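PDB 1B77: protein (sliding clamp), which probably encircles DNA as a ring of three subunits and tethers the phage DNA polymerase to its template, making replication processive. Local coordinates for residues A[1-13]-A[60-73]. Residues are numbered along the deposited sequence; the frame is centred on the assembly and turned at random.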
loop_
_atom_site.group_PDB
_atom_site.type_symbol
_atom_site.label_atom_id
_atom_site.label_comp_id
_atom_site.label_asym_id
_atom_site.label_seq_id
_atom_site.Cartn_x
_atom_site.Cartn_y
_atom_site.Cartn_z
ATOM N N MET A 1 19.931 -20.114 20.770
ATOM C CA MET A 1 18.660 -19.584 21.336
ATOM C C MET A 1 17.562 -19.560 20.282
ATOM O O MET A 1 17.829 -19.681 19.089
ATOM C CB MET A 1 18.859 -18.160 21.855
ATOM C CG MET A 1 19.166 -17.159 20.760
ATOM S SD MET A 1 19.041 -15.462 21.318
ATOM C CE MET A 1 17.318 -15.375 21.627
ATOM N N LYS A 2 16.325 -19.397 20.738
ATOM C CA LYS A 2 15.186 -19.331 19.842
ATOM C C LYS A 2 14.331 -18.121 20.183
ATOM O O LYS A 2 14.218 -17.740 21.344
ATOM C CB LYS A 2 14.343 -20.604 19.944
ATOM C CG LYS A 2 15.054 -21.860 19.463
ATOM C CD LYS A 2 14.114 -23.058 19.462
ATOM C CE LYS A 2 14.782 -24.316 18.908
ATOM N NZ LYS A 2 15.886 -24.833 19.772
ATOM N N LEU A 3 13.745 -17.505 19.165
ATOM C CA LEU A 3 12.885 -16.355 19.379
ATOM C C LEU A 3 11.468 -16.679 18.928
ATOM O O LEU A 3 11.232 -16.965 17.756
ATOM C CB LEU A 3 13.405 -15.141 18.609
ATOM C CG LEU A 3 14.742 -14.585 19.099
ATOM C CD1 LEU A 3 15.182 -13.442 18.204
ATOM C CD2 LEU A 3 14.598 -14.117 20.542
ATOM N N SER A 4 10.532 -16.644 19.869
ATOM C CA SER A 4 9.132 -16.918 19.569
ATOM C C SER A 4 8.507 -15.667 18.956
ATOM O O SER A 4 9.085 -14.579 19.025
ATOM C CB SER A 4 8.381 -17.297 20.847
ATOM O OG SER A 4 8.430 -16.243 21.789
ATOM N N LYS A 5 7.328 -15.827 18.362
ATOM C CA LYS A 5 6.630 -14.713 17.730
ATOM C C LYS A 5 6.243 -13.607 18.710
ATOM O O LYS A 5 6.191 -12.434 18.336
ATOM C CB LYS A 5 5.389 -15.223 16.988
ATOM C CG LYS A 5 5.705 -15.949 15.678
ATOM C CD LYS A 5 5.318 -15.106 14.463
ATOM C CE LYS A 5 5.765 -15.767 13.161
ATOM N NZ LYS A 5 5.300 -15.011 11.953
ATOM N N ASP A 6 5.961 -13.975 19.956
ATOM C CA ASP A 6 5.607 -12.983 20.969
ATOM C C ASP A 6 6.822 -12.105 21.259
ATOM O O ASP A 6 6.722 -10.876 21.324
ATOM C CB ASP A 6 5.163 -13.661 22.262
ATOM C CG ASP A 6 3.803 -14.296 22.144
ATOM O OD1 ASP A 6 2.830 -13.564 21.837
ATOM O OD2 ASP A 6 3.712 -15.525 22.363
ATOM N N THR A 7 7.966 -12.755 21.452
ATOM C CA THR A 7 9.202 -12.043 21.711
ATOM C C THR A 7 9.517 -11.164 20.506
ATOM O O THR A 7 9.819 -9.986 20.654
ATOM C CB THR A 7 10.358 -13.025 21.945
ATOM O OG1 THR A 7 10.110 -13.750 23.157
ATOM C CG2 THR A 7 11.700 -12.275 22.054
ATOM N N ILE A 8 9.422 -11.750 19.314
ATOM C CA ILE A 8 9.686 -11.042 18.070
ATOM C C ILE A 8 8.813 -9.806 17.926
ATOM O O ILE A 8 9.275 -8.759 17.466
ATOM C CB ILE A 8 9.459 -11.966 16.843
ATOM C CG1 ILE A 8 10.521 -13.079 16.830
ATOM C CG2 ILE A 8 9.510 -11.148 15.552
ATOM C CD1 ILE A 8 10.351 -14.113 15.712
ATOM N N ALA A 9 7.549 -9.924 18.317
ATOM C CA ALA A 9 6.630 -8.796 18.221
ATOM C C ALA A 9 7.054 -7.667 19.157
ATOM O O ALA A 9 6.938 -6.494 18.808
ATOM C CB ALA A 9 5.197 -9.242 18.540
ATOM N N ILE A 10 7.552 -8.007 20.341
ATOM C CA ILE A 10 7.974 -6.962 21.259
ATOM C C ILE A 10 9.273 -6.338 20.768
ATOM O O ILE A 10 9.478 -5.127 20.906
ATOM C CB ILE A 10 8.151 -7.494 22.693
ATOM C CG1 ILE A 10 6.803 -8.008 23.215
ATOM C CG2 ILE A 10 8.653 -6.371 23.597
ATOM C CD1 ILE A 10 6.847 -8.679 24.602
ATOM N N LEU A 11 10.145 -7.156 20.184
ATOM C CA LEU A 11 11.406 -6.645 19.658
ATOM C C LEU A 11 11.153 -5.678 18.506
ATOM O O LEU A 11 11.932 -4.751 18.274
ATOM C CB LEU A 11 12.297 -7.799 19.183
ATOM C CG LEU A 11 13.053 -8.497 20.311
ATOM C CD1 LEU A 11 13.738 -9.750 19.794
ATOM C CD2 LEU A 11 14.067 -7.504 20.909
ATOM N N LYS A 12 10.060 -5.903 17.785
ATOM C CA LYS A 12 9.705 -5.043 16.670
ATOM C C LYS A 12 9.262 -3.675 17.209
ATOM O O LYS A 12 9.524 -2.648 16.585
ATOM C CB LYS A 12 8.596 -5.682 15.828
ATOM C CG LYS A 12 8.608 -5.229 14.369
ATOM C CD LYS A 12 7.542 -5.921 13.519
ATOM C CE LYS A 12 7.653 -5.494 12.037
ATOM N NZ LYS A 12 8.933 -5.948 11.368
ATOM N N ASN A 13 8.603 -3.652 18.368
ATOM C CA ASN A 13 8.192 -2.376 18.959
ATOM C C ASN A 13 9.451 -1.633 19.412
ATOM O O ASN A 13 9.548 -0.419 19.261
ATOM C CB ASN A 13 7.253 -2.600 20.153
ATOM C CG ASN A 13 6.974 -1.314 20.939
ATOM O OD1 ASN A 13 7.463 -1.142 22.058
ATOM N ND2 ASN A 13 6.188 -0.413 20.356
ATOM N N PHE A 60 16.666 -7.684 10.846
ATOM C CA PHE A 60 17.018 -8.977 11.425
ATOM C C PHE A 60 15.717 -9.734 11.697
ATOM O O PHE A 60 15.545 -10.873 11.260
ATOM C CB PHE A 60 17.777 -8.770 12.739
ATOM C CG PHE A 60 18.017 -10.039 13.514
ATOM C CD1 PHE A 60 18.919 -10.991 13.059
ATOM C CD2 PHE A 60 17.350 -10.272 14.710
ATOM C CE1 PHE A 60 19.157 -12.160 13.784
ATOM C CE2 PHE A 60 17.578 -11.435 15.441
ATOM C CZ PHE A 60 18.485 -12.379 14.978
ATOM N N LEU A 61 14.800 -9.093 12.420
ATOM C CA LEU A 61 13.512 -9.704 12.738
ATOM C C LEU A 61 12.766 -10.142 11.474
ATOM O O LEU A 61 12.213 -11.242 11.430
ATOM C CB LEU A 61 12.646 -8.731 13.541
ATOM C CG LEU A 61 13.256 -8.323 14.889
ATOM C CD1 LEU A 61 12.410 -7.223 15.531
ATOM C CD2 LEU A 61 13.351 -9.551 15.795
ATOM N N SER A 62 12.755 -9.288 10.451
ATOM C CA SER A 62 12.082 -9.631 9.199
ATOM C C SER A 62 12.687 -10.905 8.606
ATOM O O SER A 62 11.979 -11.755 8.069
ATOM C CB SER A 62 12.207 -8.491 8.191
ATOM O OG SER A 62 11.522 -7.344 8.657
ATOM N N ILE A 63 14.003 -11.035 8.711
ATOM C CA ILE A 63 14.676 -12.217 8.197
ATOM C C ILE A 63 14.210 -13.493 8.915
ATOM O O ILE A 63 14.154 -14.569 8.313
ATOM C CB ILE A 63 16.213 -12.048 8.314
ATOM C CG1 ILE A 63 16.762 -11.530 6.982
ATOM C CG2 ILE A 63 16.884 -13.350 8.723
ATOM C CD1 ILE A 63 16.531 -12.469 5.826
ATOM N N LEU A 64 13.864 -13.373 10.193
ATOM C CA LEU A 64 13.415 -14.540 10.949
ATOM C C LEU A 64 12.061 -15.018 10.442
ATOM O O LEU A 64 11.702 -16.181 10.606
ATOM C CB LEU A 64 13.323 -14.221 12.450
ATOM C CG LEU A 64 14.638 -13.894 13.166
ATOM C CD1 LEU A 64 14.365 -13.544 14.623
ATOM C CD2 LEU A 64 15.589 -15.086 13.065
ATOM N N SER A 65 11.314 -14.124 9.814
ATOM C CA SER A 65 10.000 -14.492 9.304
ATOM C C SER A 65 10.113 -15.423 8.098
ATOM O O SER A 65 9.139 -16.078 7.729
ATOM C CB SER A 65 9.208 -13.239 8.907
ATOM O OG SER A 65 9.705 -12.693 7.698
ATOM N N LEU A 66 11.304 -15.491 7.504
ATOM C CA LEU A 66 11.545 -16.319 6.321
ATOM C C LEU A 66 12.062 -17.724 6.607
ATOM O O LEU A 66 12.257 -18.506 5.681
ATOM C CB LEU A 66 12.526 -15.612 5.378
ATOM C CG LEU A 66 12.088 -14.243 4.847
ATOM C CD1 LEU A 66 13.181 -13.654 3.969
ATOM C CD2 LEU A 66 10.783 -14.387 4.068
ATOM N N VAL A 67 12.299 -18.045 7.878
ATOM C CA VAL A 67 12.795 -19.375 8.247
ATOM C C VAL A 67 11.853 -20.085 9.222
ATOM O O VAL A 67 10.888 -19.495 9.704
ATOM C CB VAL A 67 14.200 -19.291 8.885
ATOM C CG1 VAL A 67 15.197 -18.753 7.874
ATOM C CG2 VAL A 67 14.164 -18.390 10.123
ATOM N N SER A 68 12.136 -21.353 9.508
ATOM C CA SER A 68 11.310 -22.128 10.431
ATOM C C SER A 68 11.194 -21.415 11.772
ATOM O O SER A 68 12.189 -20.914 12.309
ATOM C CB SER A 68 11.915 -23.518 10.656
ATOM O OG SER A 68 12.113 -24.194 9.427
ATOM N N ASP A 69 9.979 -21.383 12.314
ATOM C CA ASP A 69 9.720 -20.726 13.590
ATOM C C ASP A 69 10.630 -21.220 14.718
ATOM O O ASP A 69 10.816 -20.523 15.715
ATOM C CB ASP A 69 8.256 -20.925 14.000
ATOM C CG ASP A 69 7.281 -20.452 12.935
ATOM O OD1 ASP A 69 7.426 -19.302 12.458
ATOM O OD2 ASP A 69 6.365 -21.230 12.579
ATOM N N ASP A 70 11.195 -22.413 14.569
ATOM C CA ASP A 70 12.068 -22.954 15.600
ATOM C C ASP A 70 13.538 -22.887 15.191
ATOM O O ASP A 70 14.382 -23.602 15.741
ATOM C CB ASP A 70 11.677 -24.402 15.926
ATOM C CG ASP A 70 12.093 -25.380 14.847
ATOM O OD1 ASP A 70 11.717 -25.170 13.673
ATOM O OD2 ASP A 70 12.798 -26.367 15.179
ATOM N N ALA A 71 13.841 -22.022 14.228
ATOM C CA ALA A 71 15.212 -21.871 13.769
ATOM C C ALA A 71 16.109 -21.555 14.964
ATOM O O ALA A 71 15.807 -20.674 15.768
ATOM C CB ALA A 71 15.300 -20.757 12.728
ATOM N N GLU A 72 17.207 -22.289 15.077
ATOM C CA GLU A 72 18.147 -22.098 16.168
ATOM C C GLU A 72 19.126 -20.999 15.776
ATOM O O GLU A 72 19.703 -21.032 14.688
ATOM C CB GLU A 72 18.899 -23.406 16.422
ATOM C CG GLU A 72 19.844 -23.397 17.612
ATOM C CD GLU A 72 19.124 -23.455 18.956
ATOM O OE1 GLU A 72 18.267 -24.350 19.144
ATOM O OE2 GLU A 72 19.430 -22.611 19.829
ATOM N N ILE A 73 19.302 -20.015 16.650
ATOM C CA ILE A 73 20.233 -18.935 16.359
ATOM C C ILE A 73 21.346 -18.886 17.396
ATOM O O ILE A 73 21.096 -18.981 18.596
ATOM C CB ILE A 73 19.514 -17.571 16.285
ATOM C CG1 ILE A 73 20.549 -16.449 16.291
ATOM C CG2 ILE A 73 18.524 -17.438 17.412
ATOM C CD1 ILE A 73 19.961 -15.062 16.235
HETATM O O HOH W 1 13.951 -18.888 16.751
HETATM O O HOH W 2 9.428 -17.858 16.184
#
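Glu72 grips the start of the chain with both carboxylate oxygens. OE2 takes the terminal amine, Met1 N, at 2.7 Å, nearly along its C-O axis. OE1 takes Lys2 NZ at 2.5 Å on the syn side, 28° out of the carboxylate plane. A bend at chi2 (74°) turns the carboxylate back toward both cations, and Lys2, extended until its own last torsion, crosses Glu72 at about a right angle with CE over Asp70 O. The doubly engaged carboxylate is probably kept ionised by its two positive neighbours. Three acceptors, Glu72 OE2, Ile73 O (2.7 Å from Met1 N) and Asp49 OD2, hold the amine of the buried Met1. The Met1 and Ile73 side chains run side by side.

Met1 and Lys2 thus run beside the start of strand 72-75, whose other side pairs with strand 81-84. Waters join Leu3 to the turn leading into it: one links Leu3 N to Ala71 O, another Leu3 O to Asp69 O. Beyond them helix 5-15 and helix 57-64 run roughly antiparallel; the axes of 5-13 and 60-64 come within 10.5 Å, at 154°. Such a helix pair backed by sheet is characteristic of a sliding-clamp domain. Leucine suits position 61 because its chain ends in two methyls: reaching across to helix 5-15, CD1 lies 3.7 Å from Leu11 CB and against the backbone entering Lys12, while CD2 meets Ile8 CG2. Leu64 CD1 touches Leu3 CD1 (3.7 Å) and, more loosely and from another direction, Ile8 CD1. Leu3 CD1 also meets the edge of the Phe60 ring, which packs edge-to-face with Trp92.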